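Side-chain contact in formyltransferase PseJ (Anoxybacillus kamchatkensis G10, PDB 6EDK), which belongs to the formyltransferase family and has a ligand pocket within its fold: residues W109-D114 and V139-N144. Sequence-based numbering, arbitrary orientation.
Sequences WSFLED and VTYYEN
Asp-114 OD1 accepts a hydrogen bond of 2.5 Å from a water, and the same water lies 3.4 Å from Tyr-141 OH, a weak, water-mediated link between the carboxylate and the phenol. OD1 also has Lys-117 NZ as a weak, long-range ionic partner. Beside this bridge the two aromatic side chains meet directly in a T-shaped stack. Phe-111 presents the CE1 corner of its ring to one face of Tyr-141, with CE1 3.8 Å above the plane and over the ring centre. The ring centroids stand 5.1 Å apart, and the planes are inclined at 79°. Phe-111 belongs to the last turn of helix 106-112, which a Schellman motif closes with Asp-114, of positive phi, as its C' residue. Tyr-141 comes from the loop joining strand 133-138 to helix 147-169, and the stack therefore connects the C-terminal end of one helix to the approach to another within the formyltransferase fold. With chi1 at 65°, the Tyr-141 ring is swung back over its own backbone and turns one face to Phe-111. Phe-111 also makes a cation-pi contact with Lys-117 and touches Thr-150 of helix 147-169, while Tyr-141 packs on Ile-210.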
loop_
_atom_site.group_PDB
_atom_site.type_symbol
_atom_site.label_atom_id
_atom_site.label_comp_id
_atom_site.label_asym_id
_atom_site.label_seq_id
_atom_site.Cartn_x
_atom_site.Cartn_y
_atom_site.Cartn_z
ATOM N N TRP A 109 -3.405 0.506 14.082
ATOM C CA TRP A 109 -2.543 -0.400 14.836
ATOM C C TRP A 109 -1.194 0.209 15.156
ATOM O O TRP A 109 -0.584 -0.141 16.186
ATOM C CB TRP A 109 -2.350 -1.710 14.089
ATOM C CG TRP A 109 -3.528 -2.558 14.214
ATOM C CD1 TRP A 109 -4.460 -2.815 13.266
ATOM C CD2 TRP A 109 -3.934 -3.242 15.391
ATOM N NE1 TRP A 109 -5.453 -3.641 13.791
ATOM C CE2 TRP A 109 -5.148 -3.898 15.101
ATOM C CE3 TRP A 109 -3.388 -3.349 16.690
ATOM C CZ2 TRP A 109 -5.838 -4.687 16.061
ATOM C CZ3 TRP A 109 -4.081 -4.128 17.637
ATOM C CH2 TRP A 109 -5.302 -4.773 17.296
ATOM N N SER A 110 -0.710 1.153 14.305
ATOM C CA SER A 110 0.525 1.828 14.611
ATOM C C SER A 110 0.416 2.633 15.892
ATOM O O SER A 110 1.413 2.810 16.586
ATOM C CB SER A 110 0.964 2.716 13.441
ATOM O OG SER A 110 0.268 3.950 13.404
ATOM N N PHE A 111 -0.781 3.071 16.257
ATOM C CA PHE A 111 -0.976 3.772 17.527
ATOM C C PHE A 111 -1.281 2.806 18.666
ATOM O O PHE A 111 -0.658 2.897 19.742
ATOM C CB PHE A 111 -2.087 4.797 17.383
ATOM C CG PHE A 111 -1.662 5.960 16.586
ATOM C CD1 PHE A 111 -0.873 6.921 17.154
ATOM C CD2 PHE A 111 -1.970 6.058 15.259
ATOM C CE1 PHE A 111 -0.422 7.989 16.404
ATOM C CE2 PHE A 111 -1.526 7.133 14.522
ATOM C CZ PHE A 111 -0.734 8.086 15.102
ATOM N N LEU A 112 -2.182 1.846 18.417
ATOM C CA LEU A 112 -2.524 0.885 19.457
ATOM C C LEU A 112 -1.299 0.139 19.966
ATOM O O LEU A 112 -1.171 -0.102 21.176
ATOM C CB LEU A 112 -3.561 -0.105 18.938
ATOM C CG LEU A 112 -4.946 0.472 18.667
ATOM C CD1 LEU A 112 -5.800 -0.567 17.998
ATOM C CD2 LEU A 112 -5.624 0.996 19.913
ATOM N N GLU A 113 -0.379 -0.237 19.080
ATOM C CA GLU A 113 0.811 -0.997 19.443
ATOM C C GLU A 113 2.066 -0.140 19.462
ATOM O O GLU A 113 3.154 -0.681 19.659
ATOM C CB GLU A 113 0.967 -2.205 18.506
ATOM C CG GLU A 113 -0.090 -3.283 18.802
ATOM C CD GLU A 113 -0.082 -4.468 17.879
ATOM O OE1 GLU A 113 0.641 -4.477 16.853
ATOM O OE2 GLU A 113 -0.821 -5.430 18.169
ATOM N N ASP A 114 1.928 1.185 19.313
ATOM C CA ASP A 114 2.985 2.186 19.409
ATOM C C ASP A 114 4.193 1.752 18.573
ATOM O O ASP A 114 5.314 1.654 19.048
ATOM C CB ASP A 114 3.363 2.469 20.890
ATOM C CG ASP A 114 4.236 3.720 21.072
ATOM O OD1 ASP A 114 4.298 4.599 20.192
ATOM O OD2 ASP A 114 4.892 3.854 22.140
ATOM N N VAL A 139 6.668 8.633 8.840
ATOM C CA VAL A 139 5.723 9.731 8.955
ATOM C C VAL A 139 5.456 9.905 10.440
ATOM O O VAL A 139 4.855 9.025 11.061
ATOM C CB VAL A 139 4.401 9.449 8.203
ATOM C CG1 VAL A 139 3.395 10.524 8.437
ATOM C CG2 VAL A 139 4.666 9.277 6.693
ATOM N N THR A 140 5.840 11.032 10.959
ATOM C CA THR A 140 5.615 11.352 12.356
ATOM C C THR A 140 4.235 11.968 12.561
ATOM O O THR A 140 3.519 12.344 11.643
ATOM C CB THR A 140 6.696 12.304 12.878
ATOM O OG1 THR A 140 6.807 13.413 11.962
ATOM C CG2 THR A 140 8.037 11.545 13.006
ATOM N N TYR A 141 3.857 12.048 13.816
ATOM C CA TYR A 141 2.575 12.598 14.180
ATOM C C TYR A 141 2.789 13.638 15.276
ATOM O O TYR A 141 3.889 13.803 15.804
ATOM C CB TYR A 141 1.655 11.540 14.677
ATOM C CG TYR A 141 2.075 10.896 15.946
ATOM C CD1 TYR A 141 3.058 9.920 15.961
ATOM C CD2 TYR A 141 1.538 11.300 17.162
ATOM C CE1 TYR A 141 3.445 9.303 17.150
ATOM C CE2 TYR A 141 1.903 10.682 18.332
ATOM C CZ TYR A 141 2.857 9.705 18.336
ATOM O OH TYR A 141 3.209 9.121 19.536
ATOM N N TYR A 142 1.725 14.344 15.566
ATOM C CA TYR A 142 1.775 15.482 16.454
ATOM C C TYR A 142 0.805 15.288 17.593
ATOM O O TYR A 142 -0.163 14.519 17.506
ATOM C CB TYR A 142 1.435 16.764 15.712
ATOM C CG TYR A 142 2.360 17.044 14.575
ATOM C CD1 TYR A 142 2.060 16.602 13.305
ATOM C CD2 TYR A 142 3.558 17.702 14.758
ATOM C CE1 TYR A 142 2.905 16.831 12.250
ATOM C CE2 TYR A 142 4.418 17.956 13.699
ATOM C CZ TYR A 142 4.087 17.511 12.447
ATOM O OH TYR A 142 4.935 17.729 11.365
ATOM N N GLU A 143 1.041 16.099 18.641
ATOM C CA GLU A 143 0.341 15.925 19.902
ATOM C C GLU A 143 -1.160 15.826 19.752
ATOM O O GLU A 143 -1.786 15.007 20.437
ATOM C CB GLU A 143 0.668 17.093 20.868
ATOM C CG GLU A 143 -0.048 16.977 22.232
ATOM C CD GLU A 143 0.106 18.220 23.134
ATOM O OE1 GLU A 143 0.776 19.206 22.732
ATOM O OE2 GLU A 143 -0.457 18.205 24.256
ATOM N N ASN A 144 -1.769 16.643 18.900
ATOM C CA ASN A 144 -3.231 16.648 18.830
ATOM C C ASN A 144 -3.782 15.991 17.552
ATOM O O ASN A 144 -4.967 16.170 17.222
ATOM C CB ASN A 144 -3.765 18.076 18.981
ATOM C CG ASN A 144 -3.643 18.611 20.434
ATOM O OD1 ASN A 144 -2.867 19.522 20.718
ATOM N ND2 ASN A 144 -4.390 18.015 21.353
HETATM O O HOH W 1 2.489 5.873 19.026
#